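Local coordinates for protein endo-b-1,4-glucanase (Nasutitermes takasagoensis, PDB 1KS8) that probably hydrolyses internal beta-1,4-glucosidic linkages in cellulose and related beta-glucans, as a family 9 glycosyl hydrolase, at residues L48-F61 with Q116-P130. Sequence-based numbering, arbitrary orientation.
Sequences LTGGYFDAGDFVKF and QVGQGDADHAFWGRP
Lys60 and Val117 form an antiparallel, hydrogen-bonded pair in the small sheet that accompanies the (alpha/alpha)6 fold: Lys60 N to Val117 O measures 3.0 Å, and the reverse bond, Val117 N to Lys60 O, 3.2 Å. In the adjoining non-hydrogen-bonded pair, Gln116 runs alongside Phe61, its OE1 3.4 Å from Phe61 CE1, with amide and ring planes 63° apart. Gln116 NE2 donates in its own amide plane to Gly118 O (2.9 Å), which helps set the amide's rotation. With an alanine here, Gly118 O would probably lose this donor and a gap would open beside Phe61 CE1.

Apolar packing centres on Phe58: Pro130 CB sits 3.6 Å from its ring centroid, 13° off the normal, a CH-pi contact over one face. At the ring edge, near its plane, lies Gly128 O, a buried carbonyl with no hydrogen-bond partner in the model.

Two carboxylates tie the loop to helix 120-124. Asp123 OD2 accepts a hydrogen bond from Phe58 N on its syn side (2.8 Å). Asp57, its side chain about 6 Å from that of Glu412, a predicted active-site residue, holds CG between backbone N and carbonyl carbon (chi1 58°), which places OD2 beside the imidazole; His124 NE2 donates near its ring plane to the anti side of Asp57 OD2, at 2.7 Å.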
loop_
_atom_site.group_PDB
_atom_site.type_symbol
_atom_site.label_atom_id
_atom_site.label_comp_id
_atom_site.label_asym_id
_atom_site.label_seq_id
_atom_site.Cartn_x
_atom_site.Cartn_y
_atom_site.Cartn_z
ATOM N N LEU A 48 -9.607 12.500 13.956
ATOM C CA LEU A 48 -8.665 11.776 13.106
ATOM C C LEU A 48 -9.030 10.295 13.084
ATOM O O LEU A 48 -8.183 9.438 12.830
ATOM C CB LEU A 48 -7.221 11.950 13.597
ATOM C CG LEU A 48 -6.580 13.339 13.486
ATOM C CD1 LEU A 48 -5.153 13.265 14.016
ATOM C CD2 LEU A 48 -6.583 13.818 12.037
ATOM N N THR A 49 -10.296 9.995 13.355
ATOM C CA THR A 49 -10.748 8.609 13.349
ATOM C C THR A 49 -10.844 8.075 11.928
ATOM O O THR A 49 -11.080 8.824 10.976
ATOM C CB THR A 49 -12.125 8.448 14.026
ATOM O OG1 THR A 49 -13.100 9.250 13.341
ATOM C CG2 THR A 49 -12.046 8.859 15.490
ATOM N N GLY A 50 -10.659 6.767 11.791
ATOM C CA GLY A 50 -10.719 6.148 10.482
ATOM C C GLY A 50 -9.344 5.759 9.977
ATOM O O GLY A 50 -8.396 5.635 10.757
ATOM N N GLY A 51 -9.230 5.569 8.669
ATOM C CA GLY A 51 -7.956 5.177 8.097
ATOM C C GLY A 51 -7.652 3.714 8.360
ATOM O O GLY A 51 -8.483 2.978 8.898
ATOM N N TYR A 52 -6.450 3.295 7.982
ATOM C CA TYR A 52 -6.023 1.912 8.160
ATOM C C TYR A 52 -4.927 1.723 9.194
ATOM O O TYR A 52 -4.002 2.533 9.291
ATOM C CB TYR A 52 -5.470 1.345 6.851
ATOM C CG TYR A 52 -6.472 1.122 5.753
ATOM C CD1 TYR A 52 -7.412 0.100 5.843
ATOM C CD2 TYR A 52 -6.456 1.906 4.602
ATOM C CE1 TYR A 52 -8.309 -0.144 4.816
ATOM C CE2 TYR A 52 -7.352 1.672 3.563
ATOM C CZ TYR A 52 -8.274 0.643 3.679
ATOM O OH TYR A 52 -9.160 0.387 2.660
ATOM N N PHE A 53 -5.037 0.645 9.961
ATOM C CA PHE A 53 -3.988 0.288 10.903
ATOM C C PHE A 53 -2.912 -0.191 9.931
ATOM O O PHE A 53 -3.221 -0.816 8.910
ATOM C CB PHE A 53 -4.448 -0.851 11.812
ATOM C CG PHE A 53 -5.470 -0.432 12.833
ATOM C CD1 PHE A 53 -5.233 0.657 13.667
ATOM C CD2 PHE A 53 -6.649 -1.152 12.991
ATOM C CE1 PHE A 53 -6.153 1.021 14.651
ATOM C CE2 PHE A 53 -7.574 -0.798 13.973
ATOM C CZ PHE A 53 -7.324 0.288 14.803
ATOM N N ASP A 54 -1.652 0.085 10.236
ATOM C CA ASP A 54 -0.581 -0.264 9.312
ATOM C C ASP A 54 -0.331 -1.729 9.005
ATOM O O ASP A 54 -0.320 -2.134 7.842
ATOM C CB ASP A 54 0.733 0.354 9.783
ATOM C CG ASP A 54 1.866 0.103 8.810
ATOM O OD1 ASP A 54 1.787 0.601 7.666
ATOM O OD2 ASP A 54 2.829 -0.602 9.182
ATOM N N ALA A 55 -0.128 -2.522 10.048
ATOM C CA ALA A 55 0.196 -3.924 9.854
ATOM C C ALA A 55 -0.479 -4.802 10.896
ATOM O O ALA A 55 -1.703 -4.874 10.941
ATOM C CB ALA A 55 1.711 -4.086 9.918
ATOM N N GLY A 56 0.316 -5.484 11.715
ATOM C CA GLY A 56 -0.249 -6.323 12.760
ATOM C C GLY A 56 -0.448 -5.516 14.030
ATOM O O GLY A 56 -0.910 -6.043 15.050
ATOM N N ASP A 57 -0.095 -4.234 13.948
ATOM C CA ASP A 57 -0.196 -3.277 15.046
ATOM C C ASP A 57 -1.379 -2.339 14.829
ATOM O O ASP A 57 -2.188 -2.550 13.926
ATOM C CB ASP A 57 1.105 -2.467 15.141
ATOM C CG ASP A 57 1.441 -1.732 13.848
ATOM O OD1 ASP A 57 0.822 -2.023 12.798
ATOM O OD2 ASP A 57 2.343 -0.865 13.873
ATOM N N PHE A 58 -1.474 -1.293 15.644
ATOM C CA PHE A 58 -2.586 -0.359 15.519
ATOM C C PHE A 58 -2.164 1.085 15.310
ATOM O O PHE A 58 -2.944 2.015 15.526
ATOM C CB PHE A 58 -3.523 -0.509 16.727
ATOM C CG PHE A 58 -4.075 -1.901 16.874
ATOM C CD1 PHE A 58 -3.885 -2.623 18.047
ATOM C CD2 PHE A 58 -4.735 -2.514 15.808
ATOM C CE1 PHE A 58 -4.338 -3.940 18.157
ATOM C CE2 PHE A 58 -5.192 -3.828 15.905
ATOM C CZ PHE A 58 -4.991 -4.542 17.082
ATOM N N VAL A 59 -0.924 1.273 14.875
ATOM C CA VAL A 59 -0.445 2.612 14.581
ATOM C C VAL A 59 -0.918 2.951 13.173
ATOM O O VAL A 59 -1.003 2.078 12.303
ATOM C CB VAL A 59 1.103 2.695 14.576
ATOM C CG1 VAL A 59 1.548 4.095 14.181
ATOM C CG2 VAL A 59 1.655 2.339 15.939
ATOM N N LYS A 60 -1.248 4.217 12.960
ATOM C CA LYS A 60 -1.647 4.681 11.646
ATOM C C LYS A 60 -0.431 5.453 11.118
ATOM O O LYS A 60 -0.198 6.609 11.481
ATOM C CB LYS A 60 -2.909 5.549 11.758
ATOM C CG LYS A 60 -4.160 4.682 11.939
ATOM C CD LYS A 60 -5.238 5.295 12.826
ATOM C CE LYS A 60 -5.837 6.561 12.252
ATOM N NZ LYS A 60 -7.107 6.905 12.968
ATOM N N PHE A 61 0.379 4.769 10.309
ATOM C CA PHE A 61 1.590 5.345 9.714
ATOM C C PHE A 61 1.201 5.934 8.361
ATOM O O PHE A 61 0.951 5.204 7.398
ATOM C CB PHE A 61 2.662 4.259 9.533
ATOM C CG PHE A 61 3.407 3.908 10.802
ATOM C CD1 PHE A 61 4.236 4.844 11.418
ATOM C CD2 PHE A 61 3.313 2.629 11.360
ATOM C CE1 PHE A 61 4.963 4.517 12.562
ATOM C CE2 PHE A 61 4.042 2.293 12.512
ATOM C CZ PHE A 61 4.867 3.243 13.109
ATOM N N GLN A 116 0.726 10.639 11.594
ATOM C CA GLN A 116 0.731 9.472 12.458
ATOM C C GLN A 116 -0.202 9.607 13.644
ATOM O O GLN A 116 -0.354 10.692 14.202
ATOM C CB GLN A 116 2.150 9.212 12.980
ATOM C CG GLN A 116 2.375 7.810 13.546
ATOM C CD GLN A 116 3.826 7.569 13.932
ATOM O OE1 GLN A 116 4.739 7.841 13.151
ATOM N NE2 GLN A 116 4.045 7.048 15.136
ATOM N N VAL A 117 -0.849 8.503 14.001
ATOM C CA VAL A 117 -1.692 8.449 15.191
ATOM C C VAL A 117 -1.259 7.158 15.871
ATOM O O VAL A 117 -1.310 6.074 15.271
ATOM C CB VAL A 117 -3.198 8.388 14.890
ATOM C CG1 VAL A 117 -3.970 8.302 16.209
ATOM C CG2 VAL A 117 -3.626 9.630 14.122
ATOM N N GLY A 118 -0.811 7.292 17.115
ATOM C CA GLY A 118 -0.319 6.161 17.875
ATOM C C GLY A 118 1.197 6.241 17.885
ATOM O O GLY A 118 1.806 6.629 16.886
ATOM N N GLN A 119 1.810 5.910 19.017
ATOM C CA GLN A 119 3.264 5.926 19.117
ATOM C C GLN A 119 3.739 4.492 18.949
ATOM O O GLN A 119 3.123 3.571 19.479
ATOM C CB GLN A 119 3.725 6.443 20.480
ATOM C CG GLN A 119 5.244 6.503 20.577
ATOM C CD GLN A 119 5.765 6.341 21.990
ATOM O OE1 GLN A 119 5.375 5.419 22.708
ATOM N NE2 GLN A 119 6.674 7.225 22.391
ATOM N N GLY A 120 4.832 4.302 18.219
ATOM C CA GLY A 120 5.337 2.956 18.008
ATOM C C GLY A 120 5.495 2.116 19.263
ATOM O O GLY A 120 4.977 1.002 19.339
ATOM N N ASP A 121 6.195 2.638 20.264
ATOM C CA ASP A 121 6.410 1.858 21.476
ATOM C C ASP A 121 5.166 1.562 22.298
ATOM O O ASP A 121 4.942 0.418 22.687
ATOM C CB ASP A 121 7.460 2.530 22.361
ATOM C CG ASP A 121 8.847 2.485 21.750
ATOM O OD1 ASP A 121 9.022 1.789 20.724
ATOM O OD2 ASP A 121 9.762 3.140 22.297
ATOM N N ALA A 122 4.358 2.581 22.567
ATOM C CA ALA A 122 3.153 2.383 23.363
ATOM C C ALA A 122 2.201 1.420 22.668
ATOM O O ALA A 122 1.576 0.575 23.310
ATOM C CB ALA A 122 2.460 3.715 23.607
ATOM N N ASP A 123 2.097 1.547 21.351
ATOM C CA ASP A 123 1.214 0.680 20.586
ATOM C C ASP A 123 1.715 -0.763 20.564
ATOM O O ASP A 123 0.975 -1.697 20.870
ATOM C CB ASP A 123 1.095 1.185 19.147
ATOM C CG ASP A 123 0.028 0.453 18.365
ATOM O OD1 ASP A 123 -1.151 0.834 18.480
ATOM O OD2 ASP A 123 0.364 -0.511 17.650
ATOM N N HIS A 124 2.983 -0.942 20.214
ATOM C CA HIS A 124 3.554 -2.277 20.112
ATOM C C HIS A 124 3.721 -3.034 21.426
ATOM O O HIS A 124 3.864 -4.257 21.422
ATOM C CB HIS A 124 4.876 -2.195 19.349
ATOM C CG HIS A 124 4.718 -1.688 17.948
ATOM N ND1 HIS A 124 5.788 -1.422 17.121
ATOM C CD2 HIS A 124 3.607 -1.396 17.230
ATOM C CE1 HIS A 124 5.343 -0.990 15.953
ATOM N NE2 HIS A 124 4.024 -0.965 15.994
ATOM N N ALA A 125 3.688 -2.318 22.544
ATOM C CA ALA A 125 3.824 -2.949 23.854
ATOM C C ALA A 125 2.530 -3.666 24.240
ATOM O O ALA A 125 2.491 -4.430 25.204
ATOM C CB ALA A 125 4.169 -1.902 24.904
ATOM N N PHE A 126 1.478 -3.409 23.471
ATOM C CA PHE A 126 0.166 -3.998 23.694
ATOM C C PHE A 126 -0.126 -5.079 22.663
ATOM O O PHE A 126 0.192 -4.916 21.488
ATOM C CB PHE A 126 -0.899 -2.898 23.578
ATOM C CG PHE A 126 -2.317 -3.405 23.513
ATOM C CD1 PHE A 126 -2.977 -3.822 24.663
ATOM C CD2 PHE A 126 -3.002 -3.438 22.301
ATOM C CE1 PHE A 126 -4.300 -4.261 24.609
ATOM C CE2 PHE A 126 -4.324 -3.875 22.236
ATOM C CZ PHE A 126 -4.973 -4.286 23.391
ATOM N N TRP A 127 -0.701 -6.192 23.113
ATOM C CA TRP A 127 -1.114 -7.258 22.205
ATOM C C TRP A 127 -2.543 -7.602 22.598
ATOM O O TRP A 127 -2.794 -8.091 23.698
ATOM C CB TRP A 127 -0.235 -8.511 22.308
ATOM C CG TRP A 127 -0.556 -9.492 21.208
ATOM C CD1 TRP A 127 -1.624 -10.342 21.148
ATOM C CD2 TRP A 127 0.122 -9.617 19.951
ATOM N NE1 TRP A 127 -1.659 -10.983 19.930
ATOM C CE2 TRP A 127 -0.600 -10.555 19.175
ATOM C CE3 TRP A 127 1.266 -9.021 19.403
ATOM C CZ2 TRP A 127 -0.214 -10.908 17.876
ATOM C CZ3 TRP A 127 1.650 -9.371 18.112
ATOM C CH2 TRP A 127 0.909 -10.307 17.362
ATOM N N GLY A 128 -3.482 -7.327 21.699
ATOM C CA GLY A 128 -4.877 -7.601 21.982
ATOM C C GLY A 128 -5.767 -6.993 20.919
ATOM O O GLY A 128 -5.292 -6.626 19.847
ATOM N N ARG A 129 -7.059 -6.890 21.212
ATOM C CA ARG A 129 -8.014 -6.325 20.261
ATOM C C ARG A 129 -7.888 -4.803 20.247
ATOM O O ARG A 129 -7.694 -4.181 21.287
ATOM C CB ARG A 129 -9.437 -6.736 20.646
ATOM C CG ARG A 129 -9.695 -8.238 20.545
ATOM C CD ARG A 129 -11.076 -8.606 21.072
ATOM N NE ARG A 129 -11.142 -8.429 22.517
ATOM C CZ ARG A 129 -11.129 -9.418 23.406
ATOM N NH1 ARG A 129 -11.066 -10.686 23.014
ATOM N NH2 ARG A 129 -11.149 -9.133 24.697
ATOM N N PRO A 130 -8.009 -4.180 19.066
ATOM C CA PRO A 130 -7.882 -2.718 19.030
ATOM C C PRO A 130 -8.896 -1.966 19.886
ATOM O O PRO A 130 -8.571 -0.920 20.459
ATOM C CB PRO A 130 -7.987 -2.394 17.537
ATOM C CG PRO A 130 -8.820 -3.512 16.986
ATOM C CD PRO A 130 -8.315 -4.728 17.732
#